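Local coordinates for BIFUNCTIONAL PROTEIN Proline utilization A (PutA) (PDB 5UX5), which catalyses the two-step oxidation of proline to glutamate, using an FAD-dependent proline dehydrogenase and an NAD-dependent aldehyde dehydrogenase in a single polypeptide, at residues L515-R520 / C570-N575. Numbering follows the deposited sequence.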
loop_
_atom_site.group_PDB
_atom_site.type_symbol
_atom_site.label_atom_id
_atom_site.label_comp_id
_atom_site.label_asym_id
_atom_site.label_seq_id
_atom_site.Cartn_x
_atom_site.Cartn_y
_atom_site.Cartn_z
ATOM N N LEU A 515 32.379 0.379 17.871
ATOM C CA LEU A 515 32.321 1.711 17.283
ATOM C C LEU A 515 31.410 2.608 18.112
ATOM O O LEU A 515 30.430 2.143 18.712
ATOM C CB LEU A 515 31.775 1.625 15.856
ATOM C CG LEU A 515 32.497 0.752 14.827
ATOM C CD1 LEU A 515 31.550 0.412 13.725
ATOM C CD2 LEU A 515 33.673 1.510 14.248
ATOM N N ASP A 516 31.703 3.910 18.117
ATOM C CA ASP A 516 30.822 4.795 18.870
ATOM C C ASP A 516 29.595 5.178 18.028
ATOM O O ASP A 516 29.475 4.820 16.847
ATOM C CB ASP A 516 31.583 6.021 19.408
ATOM C CG ASP A 516 32.063 6.973 18.330
ATOM O OD1 ASP A 516 31.479 7.026 17.230
ATOM O OD2 ASP A 516 33.037 7.714 18.608
ATOM N N ILE A 517 28.656 5.891 18.663
ATOM C CA ILE A 517 27.348 6.099 18.050
ATOM C C ILE A 517 27.464 6.927 16.775
ATOM O O ILE A 517 26.753 6.670 15.796
ATOM C CB ILE A 517 26.366 6.734 19.047
ATOM C CG1 ILE A 517 26.275 5.843 20.294
ATOM C CG2 ILE A 517 25.008 6.918 18.383
ATOM C CD1 ILE A 517 24.862 5.393 20.710
ATOM N N ALA A 518 28.358 7.921 16.756
ATOM C CA ALA A 518 28.545 8.704 15.539
ATOM C C ALA A 518 28.999 7.830 14.375
ATOM O O ALA A 518 28.508 7.984 13.256
ATOM C CB ALA A 518 29.541 9.834 15.776
ATOM N N GLU A 519 29.959 6.929 14.617
ATOM C CA GLU A 519 30.464 6.057 13.559
ATOM C C GLU A 519 29.389 5.094 13.057
ATOM O O GLU A 519 29.199 4.934 11.845
ATOM C CB GLU A 519 31.690 5.290 14.051
ATOM C CG GLU A 519 33.004 6.069 13.934
ATOM C CD GLU A 519 34.113 5.520 14.833
ATOM O OE1 GLU A 519 33.817 4.708 15.741
ATOM O OE2 GLU A 519 35.288 5.887 14.617
ATOM N N ARG A 520 28.672 4.446 13.974
ATOM C CA ARG A 520 27.584 3.568 13.566
ATOM C C ARG A 520 26.553 4.331 12.754
ATOM O O ARG A 520 26.041 3.830 11.742
ATOM C CB ARG A 520 26.916 2.951 14.796
ATOM C CG ARG A 520 27.806 2.130 15.694
ATOM C CD ARG A 520 26.942 1.685 16.829
ATOM N NE ARG A 520 27.528 1.982 18.127
ATOM C CZ ARG A 520 26.794 2.175 19.211
ATOM N NH1 ARG A 520 27.367 2.437 20.375
ATOM N NH2 ARG A 520 25.477 2.123 19.119
ATOM N N CYS A 570 17.270 5.800 16.009
ATOM C CA CYS A 570 17.031 5.161 17.304
ATOM C C CYS A 570 18.312 5.050 18.108
ATOM O O CYS A 570 18.300 5.179 19.336
ATOM C CB CYS A 570 16.430 3.777 17.121
ATOM S SG CYS A 570 14.744 3.817 16.738
ATOM N N ALA A 571 19.419 4.768 17.434
ATOM C CA ALA A 571 20.676 4.606 18.135
ATOM C C ALA A 571 21.045 5.889 18.867
ATOM O O ALA A 571 21.485 5.857 20.028
ATOM C CB ALA A 571 21.763 4.191 17.146
ATOM N N ASN A 572 20.847 7.035 18.222
ATOM C CA ASN A 572 21.024 8.293 18.937
ATOM C C ASN A 572 20.047 8.426 20.102
ATOM O O ASN A 572 20.416 8.915 21.170
ATOM C CB ASN A 572 20.942 9.464 17.964
ATOM C CG ASN A 572 22.227 9.612 17.182
ATOM O OD1 ASN A 572 22.298 9.320 15.999
ATOM N ND2 ASN A 572 23.274 10.040 17.875
ATOM N N ALA A 573 18.816 7.962 19.942
ATOM C CA ALA A 573 17.899 8.041 21.068
ATOM C C ALA A 573 18.301 7.167 22.268
ATOM O O ALA A 573 17.712 7.334 23.345
ATOM C CB ALA A 573 16.492 7.690 20.591
ATOM N N LEU A 574 19.289 6.268 22.137
ATOM C CA LEU A 574 19.715 5.475 23.296
ATOM C C LEU A 574 20.393 6.337 24.360
ATOM O O LEU A 574 20.270 6.065 25.559
ATOM C CB LEU A 574 20.673 4.364 22.870
ATOM C CG LEU A 574 20.200 3.134 22.118
ATOM C CD1 LEU A 574 21.429 2.386 21.616
ATOM C CD2 LEU A 574 19.361 2.248 23.037
ATOM N N ASN A 575 21.157 7.340 23.942
ATOM C CA ASN A 575 21.898 8.192 24.856
ATOM C C ASN A 575 21.079 9.354 25.362
ATOM O O ASN A 575 21.636 10.243 26.009
ATOM C CB ASN A 575 23.174 8.699 24.197
ATOM C CG ASN A 575 24.173 7.592 23.976
ATOM O OD1 ASN A 575 24.276 6.653 24.786
ATOM N ND2 ASN A 575 24.906 7.675 22.871
#
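Where the first turn of helix 517-533 meets helix 550-574 near its C-terminal end, Ile517 fits its side chain against Ala571, Asn572 and Asn575, the last just beyond that helix. With CG1 beside the backbone N (chi1 -56°), Ile517 CG2 stands anti to that N and reaches Ala571 CB at 4.4 Å and Asn572 ND2. Ala571 O is near both branches, 3.5 Å from Ile517 CD1. Asn575 comes from the opposite direction, its ND2 meeting the CG1-CD1 arm of Ile517. No hydrogen bond links the segments directly; Asn572 OD1 instead is hydrogen-bonded to Thr521 OG1, one turn beyond Ile517, adding a polar tie to this helix-helix packing in the aldehyde dehydrogenase part of the chain. The start of helix 517-533 carries a capping box with Asp516 at the N-cap: Glu519 N donates to Asp516 OD1 at 3.0 Å, and Asp516 N returns a bond to Glu519 OE1 at 3.3 Å. Ile517 CA lies over one face of the Arg520 guanidinium. Arg520 NE gives a nearly straight bond (169°) to Leu515 O, which lies in the guanidinium plane although NE stands 45° out of the carbonyl plane, tying this side chain to the residue two before the helix.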